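Local coordinates for hydrazine synthase subunit gamma (Candidatus Kuenenia stuttgartiensis, PDB 5C2V), which reduces nitric oxide to hydroxylamine, the first half-reaction of hydrazine formation, as the diheme subunit of the hydrazine synthase complex, at residues 60-63 against 64-67; 126-129 against 130-134; 138-141 against 142-145. All coordinates share one frame; numbering follows the deposited sequence.

Contact 1. Residues 60-63 against 64-67; sequences SYSC and ASCH. With HEC (heme c), chain V.
Cys63 and His67 are joined through the backbone, His67 N donating to Cys63 O at 3.1 Å, while their side chains part to take hold of the heme c at its rim and over its face. Cys63 SG, beside its own backbone N (chi1 -56°), is bonded to vinyl-derived CAB at 1.8 Å. Cys66 SG is bonded to CAC on the neighbouring pyrrole at 2.0 Å and lies on the histidine side of the macrocycle. The His67 ring stands upright on that face and binds the heme iron through NE2 at 2.0 Å; water 1 sits on the opposite face as the other axial ligand. This is the CXXCH signature of c-type cytochromes, wound into a tight turn in which Cys63 O accepts from Cys66 N as well as His67 N. The hydrogen bond of His67 ND1 to Lys92 O probably limits rotation of the imidazole. Further out, Ser65 OG points back and takes an almost straight bond from Ser62 N (3.1 Å, 178°); it is also held by Asn255 of the beta subunit. Tyr61 packs its CB on Ser65 OG, whereas its ring swings away, CE2 lying 3.6 Å from heme CMC.

Contact 2. Residues 126-129 against 130-134; sequences CGRD and PGFVF. With HEC (heme c), chain V.
Asp129 and Val133 lie side by side over the face of heme c that carries water 1, with OD1 of the aspartate 3.6 Å from CG2 of the valine. The other carboxylate oxygen, OD2, is hydrogen-bonded to water 1 on the iron at 3.1 Å. Cys126 SG, bonded to heme methyl CMB at 1.8 Å, adds a third covalent tether beside the usual two cysteines, and Phe134 sets CZ against CMC. Together they line the water-bearing side of heme 1, apparently the active site, within one of the two alpha-helical lobes. Asp129 starts the short helix 129-132, which probably helps to position it and Val133: Asp129 O accepts from both Val133 N and Phe134 N, the latter at 2.7 Å, where the chain leaves the helix. One residue earlier, Arg128 O receives Gly131 N and Phe132 N from opposite faces of its plane, and water 2 bridges Gly127 O to Gly131 N. Outermost, the extended Arg128 lays its guanidinium flat on the Phe132 ring, a cation-pi stack with Arg128 CZ 3.6 Å from the ring centroid and the planes 13° apart. Its nitrogens are further held by His30, by a salt bridge to Asp82 and by Val410 O of the alpha subunit.

Contact 3. Residues 138-141 against 142-145; sequences NFSP and MRLE
Ser140 turns its hydroxyl between its own backbone N and carbonyl carbon (chi1 64°), which aims OG at the first turn of helix 141-152, while the Arg143 chain bends sharply at its third torsion (chi3 -86°) and folds the guanidinium back beneath the same serine. Ser140 OG accepts a weak capping bond from Arg143 N at 3.4 Å, and it also lies over one face of the guanidinium without being hydrogen-bonded to NE. Ser140 N lies above the plane of that flat group, offset toward its rim. The guanidinium meets the Phe139 ring nearly at a right angle (planes 88° apart), with Arg143 NH1 near the ring plane, at the edge, 3.4 Å from Phe139 CD1. Its hydrogen bonds run elsewhere: NE to Gly19 O, NH2 to Arg20 O and NH1 to the side chain of Gln49, so all three nitrogens are tied down and the group is held against the loop. Two backbone hydrogen bonds open the helix: Leu144 N donates to Ser140 O at 3.0 Å, and Glu145 N to Pro141 O at 2.9 Å. Pro141 suits the first turn, where its lack of an N-H costs no helical bond. On the buried side, Phe139 CB rests 4.2 Å from Leu144 CB, and the phenylalanine also touches the heme, whereas Met142 and Glu145 extend to the more open side of the helix. Before the turn, Asn138 is fixed by Leu24 O and by Asn398 of the alpha subunit. Serine at the N-cap, proline in the next position, and an apolar contact between the residue before the cap and the fourth helical residue make this a capped helix N-terminus closed by a hydrophobic staple.

Contacts 1 and 2 share heme c and water 1: the first supplies the axial histidine on one face, the second an aspartate and a further cysteine tether on the water side. They touch where Tyr61 and Phe134 stack. Contact 3 lies farther out, its centre about 22 Å from the centre of the chain, and joins contact 2 where Pro130 packs on Asn138 and Phe139. Contacts 1 and 2 are wholly buried, with covalent and metal chemistry; contact 3 is mostly buried too, but has an exposed proline and two partly exposed residues, Met142 and Glu145, and is helix capping. The beta subunit covers contact 1; the alpha subunit reaches contacts 2 and 3.

Contact 1. Residues 60-63 against 64-67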
# COMPACT_ATOMS: atom_id res chain seq x y z
N SER C 60 25.85 20.83 17.20
CA SER C 60 26.12 19.58 17.89
C SER C 60 27.07 19.74 19.08
O SER C 60 26.79 19.25 20.18
CB SER C 60 26.68 18.54 16.92
OG SER C 60 26.93 17.31 17.56
N TYR C 61 28.20 20.41 18.87
CA TYR C 61 29.19 20.57 19.92
C TYR C 61 30.10 21.78 19.69
O TYR C 61 29.98 22.48 18.69
CB TYR C 61 30.04 19.31 20.05
CG TYR C 61 30.73 18.89 18.77
CD1 TYR C 61 30.09 18.08 17.85
CD2 TYR C 61 32.03 19.31 18.50
CE1 TYR C 61 30.72 17.70 16.68
CE2 TYR C 61 32.66 18.94 17.33
CZ TYR C 61 32.00 18.13 16.42
OH TYR C 61 32.63 17.76 15.26
N SER C 62 31.02 22.00 20.63
CA SER C 62 31.97 23.11 20.53
C SER C 62 33.38 22.61 20.83
O SER C 62 33.59 21.41 21.02
CB SER C 62 31.59 24.23 21.50
OG SER C 62 31.69 23.81 22.84
N CYS C 63 34.34 23.53 20.86
CA CYS C 63 35.70 23.19 21.24
C CYS C 63 35.70 22.64 22.67
O CYS C 63 36.35 21.64 22.97
CB CYS C 63 36.62 24.41 21.15
SG CYS C 63 36.66 25.22 19.54
N ALA C 64 34.92 23.29 23.52
CA ALA C 64 34.85 22.95 24.94
C ALA C 64 34.25 21.57 25.18
O ALA C 64 34.30 21.06 26.29
CB ALA C 64 34.05 24.01 25.69
N SER C 65 33.67 20.96 24.16
CA SER C 65 33.15 19.61 24.32
C SER C 65 34.31 18.61 24.41
O SER C 65 34.16 17.52 24.96
CB SER C 65 32.21 19.26 23.16
OG SER C 65 31.09 20.12 23.14
N CYS C 66 35.46 19.01 23.87
CA CYS C 66 36.66 18.18 23.86
C CYS C 66 37.71 18.65 24.88
O CYS C 66 38.11 17.89 25.76
CB CYS C 66 37.27 18.16 22.45
SG CYS C 66 36.49 16.99 21.32
N HIS C 67 38.15 19.89 24.72
CA HIS C 67 39.20 20.50 25.55
C HIS C 67 38.63 21.01 26.85
O HIS C 67 39.30 21.68 27.64
CB HIS C 67 39.89 21.62 24.78
CG HIS C 67 40.52 21.16 23.51
ND1 HIS C 67 41.63 20.35 23.47
CD2 HIS C 67 40.17 21.36 22.21
CE1 HIS C 67 41.95 20.08 22.22
NE2 HIS C 67 41.08 20.69 21.44
FE HEC V . 41.43 20.40 19.49
CHA HEC V . 44.67 19.26 19.58
CHB HEC V . 42.55 23.58 20.00
CHC HEC V . 38.21 21.59 19.15
CHD HEC V . 40.20 17.22 19.75
NA HEC V . 43.29 21.27 19.71
C1A HEC V . 44.50 20.61 19.79
C2A HEC V . 45.52 21.58 20.15
C3A HEC V . 44.93 22.77 20.26
C4A HEC V . 43.51 22.60 19.98
CMA HEC V . 45.58 24.13 20.61
CAA HEC V . 47.03 21.26 20.34
CBA HEC V . 47.49 21.54 21.77
CGA HEC V . 48.96 21.27 21.91
O1A HEC V . 49.57 20.76 20.93
O2A HEC V . 49.53 21.55 23.00
NB HEC V . 40.52 22.25 19.68
C1B HEC V . 41.23 23.43 19.64
C2B HEC V . 40.35 24.47 19.14
C3B HEC V . 39.15 23.92 18.91
C4B HEC V . 39.23 22.51 19.24
CMB HEC V . 40.76 25.95 18.95
CAB HEC V . 37.89 24.64 18.38
CBB HEC V . 38.06 25.03 16.90
NC HEC V . 39.55 19.56 19.47
C1C HEC V . 38.35 20.23 19.28
C2C HEC V . 37.31 19.24 19.11
C3C HEC V . 37.83 18.05 19.41
C4C HEC V . 39.27 18.21 19.56
CMC HEC V . 35.80 19.58 19.05
CAC HEC V . 37.08 16.70 19.45
CBC HEC V . 36.62 16.30 18.03
ND HEC V . 42.31 18.53 19.71
C1D HEC V . 41.57 17.34 19.63
C2D HEC V . 42.49 16.25 19.40
C3D HEC V . 43.88 16.88 19.35
C4D HEC V . 43.67 18.30 19.55
CMD HEC V . 42.14 14.75 19.24
CAD HEC V . 45.23 16.17 19.12
CBD HEC V . 45.42 15.96 17.62
CGD HEC V . 46.73 15.28 17.36
O1D HEC V . 47.06 15.03 16.17
O2D HEC V . 47.45 14.98 18.35
O HOH W 1 41.79 20.21 17.43

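Contact 2. Residues 126-129 against 130-134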
# COMPACT_ATOMS: atom_id res chain seq x y z
N CYS C 126 43.39 25.26 15.17
CA CYS C 126 41.98 25.63 15.30
C CYS C 126 41.36 26.07 13.98
O CYS C 126 40.21 25.75 13.70
CB CYS C 126 41.83 26.75 16.33
SG CYS C 126 42.24 26.24 18.00
N GLY C 127 42.12 26.82 13.18
CA GLY C 127 41.63 27.31 11.91
C GLY C 127 41.25 26.20 10.95
O GLY C 127 40.44 26.40 10.04
N ARG C 128 41.83 25.03 11.16
CA ARG C 128 41.54 23.85 10.36
C ARG C 128 40.25 23.16 10.79
O ARG C 128 39.51 22.62 9.96
CB ARG C 128 42.70 22.86 10.43
CG ARG C 128 43.47 22.72 9.13
CD ARG C 128 44.42 21.53 9.19
NE ARG C 128 44.82 21.10 7.86
CZ ARG C 128 44.84 19.83 7.46
NH1 ARG C 128 44.48 18.87 8.30
NH2 ARG C 128 45.21 19.52 6.23
N ASP C 129 39.98 23.17 12.09
CA ASP C 129 38.87 22.44 12.69
C ASP C 129 37.48 22.67 12.07
O ASP C 129 36.69 21.73 12.01
CB ASP C 129 38.80 22.73 14.19
CG ASP C 129 39.93 22.07 14.96
OD1 ASP C 129 40.55 21.13 14.42
OD2 ASP C 129 40.20 22.49 16.10
N PRO C 130 37.16 23.90 11.63
CA PRO C 130 35.86 24.05 10.97
C PRO C 130 35.67 23.15 9.75
O PRO C 130 34.57 22.65 9.55
CB PRO C 130 35.85 25.52 10.55
CG PRO C 130 36.66 26.19 11.59
CD PRO C 130 37.76 25.22 11.92
N GLY C 131 36.71 22.96 8.94
CA GLY C 131 36.58 22.09 7.79
C GLY C 131 36.99 20.64 8.00
O GLY C 131 36.47 19.75 7.32
N PHE C 132 37.91 20.38 8.92
CA PHE C 132 38.39 19.02 9.13
C PHE C 132 37.78 18.30 10.34
O PHE C 132 38.01 17.10 10.53
CB PHE C 132 39.92 19.03 9.26
CG PHE C 132 40.62 19.49 8.02
CD1 PHE C 132 40.74 20.84 7.73
CD2 PHE C 132 41.16 18.58 7.13
CE1 PHE C 132 41.38 21.27 6.59
CE2 PHE C 132 41.81 19.00 5.98
CZ PHE C 132 41.92 20.35 5.71
N VAL C 133 37.01 19.01 11.15
CA VAL C 133 36.39 18.40 12.33
C VAL C 133 34.91 18.76 12.46
O VAL C 133 34.04 17.89 12.35
CB VAL C 133 37.12 18.80 13.63
CG1 VAL C 133 36.36 18.28 14.85
CG2 VAL C 133 38.55 18.28 13.63
N PHE C 134 34.64 20.04 12.71
CA PHE C 134 33.28 20.52 12.90
C PHE C 134 32.44 20.41 11.64
O PHE C 134 31.21 20.30 11.71
CB PHE C 134 33.29 21.98 13.38
CG PHE C 134 33.72 22.15 14.81
CD1 PHE C 134 35.06 22.28 15.14
CD2 PHE C 134 32.78 22.19 15.83
CE1 PHE C 134 35.46 22.44 16.46
CE2 PHE C 134 33.17 22.36 17.15
CZ PHE C 134 34.51 22.48 17.46
FE HEC V . 41.43 20.40 19.49
CHA HEC V . 44.67 19.26 19.58
CHB HEC V . 42.55 23.58 20.00
CHC HEC V . 38.21 21.59 19.15
CHD HEC V . 40.20 17.22 19.75
NA HEC V . 43.29 21.27 19.71
C1A HEC V . 44.50 20.61 19.79
C2A HEC V . 45.52 21.58 20.15
C3A HEC V . 44.93 22.77 20.26
C4A HEC V . 43.51 22.60 19.98
CMA HEC V . 45.58 24.13 20.61
CAA HEC V . 47.03 21.26 20.34
CBA HEC V . 47.49 21.54 21.77
CGA HEC V . 48.96 21.27 21.91
O1A HEC V . 49.57 20.76 20.93
O2A HEC V . 49.53 21.55 23.00
NB HEC V . 40.52 22.25 19.68
C1B HEC V . 41.23 23.43 19.64
C2B HEC V . 40.35 24.47 19.14
C3B HEC V . 39.15 23.92 18.91
C4B HEC V . 39.23 22.51 19.24
CMB HEC V . 40.76 25.95 18.95
CAB HEC V . 37.89 24.64 18.38
CBB HEC V . 38.06 25.03 16.90
NC HEC V . 39.55 19.56 19.47
C1C HEC V . 38.35 20.23 19.28
C2C HEC V . 37.31 19.24 19.11
C3C HEC V . 37.83 18.05 19.41
C4C HEC V . 39.27 18.21 19.56
CMC HEC V . 35.80 19.58 19.05
CAC HEC V . 37.08 16.70 19.45
CBC HEC V . 36.62 16.30 18.03
ND HEC V . 42.31 18.53 19.71
C1D HEC V . 41.57 17.34 19.63
C2D HEC V . 42.49 16.25 19.40
C3D HEC V . 43.88 16.88 19.35
C4D HEC V . 43.67 18.30 19.55
CMD HEC V . 42.14 14.75 19.24
CAD HEC V . 45.23 16.17 19.12
CBD HEC V . 45.42 15.96 17.62
CGD HEC V . 46.73 15.28 17.36
O1D HEC V . 47.06 15.03 16.17
O2D HEC V . 47.45 14.98 18.35
O HOH W 2 38.90 25.05 8.46
O HOH W 1 41.79 20.21 17.43

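Contact 3. Residues 138-141 against 142-145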
# COMPACT_ATOMS: atom_id res chain seq x y z
N ASN C 138 34.15 28.23 7.89
CA ASN C 138 35.46 28.64 8.37
C ASN C 138 35.42 29.94 9.17
O ASN C 138 34.50 30.75 9.01
CB ASN C 138 36.44 28.79 7.21
CG ASN C 138 36.83 27.47 6.59
OD1 ASN C 138 36.85 26.44 7.26
ND2 ASN C 138 37.14 27.48 5.30
N PHE C 139 36.41 30.13 10.03
CA PHE C 139 36.51 31.33 10.85
C PHE C 139 36.98 32.54 10.04
O PHE C 139 37.72 32.40 9.07
CB PHE C 139 37.46 31.10 12.02
CG PHE C 139 37.00 30.05 12.99
CD1 PHE C 139 35.66 29.94 13.33
CD2 PHE C 139 37.91 29.17 13.55
CE1 PHE C 139 35.24 28.97 14.22
CE2 PHE C 139 37.49 28.20 14.45
CZ PHE C 139 36.16 28.10 14.78
N SER C 140 36.53 33.72 10.45
CA SER C 140 37.07 34.96 9.92
C SER C 140 38.46 35.17 10.51
O SER C 140 38.79 34.55 11.53
CB SER C 140 36.15 36.14 10.27
OG SER C 140 36.08 36.34 11.67
N PRO C 141 39.29 36.01 9.87
CA PRO C 141 40.64 36.26 10.41
C PRO C 141 40.61 36.74 11.86
O PRO C 141 41.39 36.27 12.69
CB PRO C 141 41.18 37.36 9.49
CG PRO C 141 40.45 37.18 8.22
CD PRO C 141 39.07 36.70 8.59
N MET C 142 39.70 37.66 12.15
CA MET C 142 39.59 38.26 13.47
C MET C 142 39.23 37.24 14.55
O MET C 142 39.86 37.17 15.60
CB MET C 142 38.55 39.39 13.46
CG MET C 142 38.68 40.36 14.61
SD MET C 142 40.24 41.27 14.57
CE MET C 142 40.06 42.34 15.99
N ARG C 143 38.20 36.44 14.28
CA ARG C 143 37.74 35.44 15.23
C ARG C 143 38.79 34.36 15.47
O ARG C 143 38.97 33.88 16.60
CB ARG C 143 36.43 34.80 14.76
CG ARG C 143 35.21 35.71 14.96
CD ARG C 143 33.90 35.00 14.67
NE ARG C 143 33.54 35.03 13.26
CZ ARG C 143 33.49 33.96 12.47
NH1 ARG C 143 33.77 32.76 12.96
NH2 ARG C 143 33.15 34.09 11.20
N LEU C 144 39.51 33.99 14.42
CA LEU C 144 40.59 33.02 14.54
C LEU C 144 41.70 33.59 15.42
O LEU C 144 42.16 32.92 16.35
CB LEU C 144 41.15 32.64 13.17
CG LEU C 144 42.30 31.63 13.19
CD1 LEU C 144 41.92 30.39 13.99
CD2 LEU C 144 42.72 31.26 11.78
N GLU C 145 42.12 34.82 15.13
CA GLU C 145 43.17 35.47 15.91
C GLU C 145 42.77 35.58 17.38
O GLU C 145 43.59 35.36 18.27
CB GLU C 145 43.49 36.85 15.35
CG GLU C 145 44.62 37.56 16.08
CD GLU C 145 44.89 38.95 15.54
OE1 GLU C 145 44.18 39.38 14.60
OE2 GLU C 145 45.81 39.62 16.06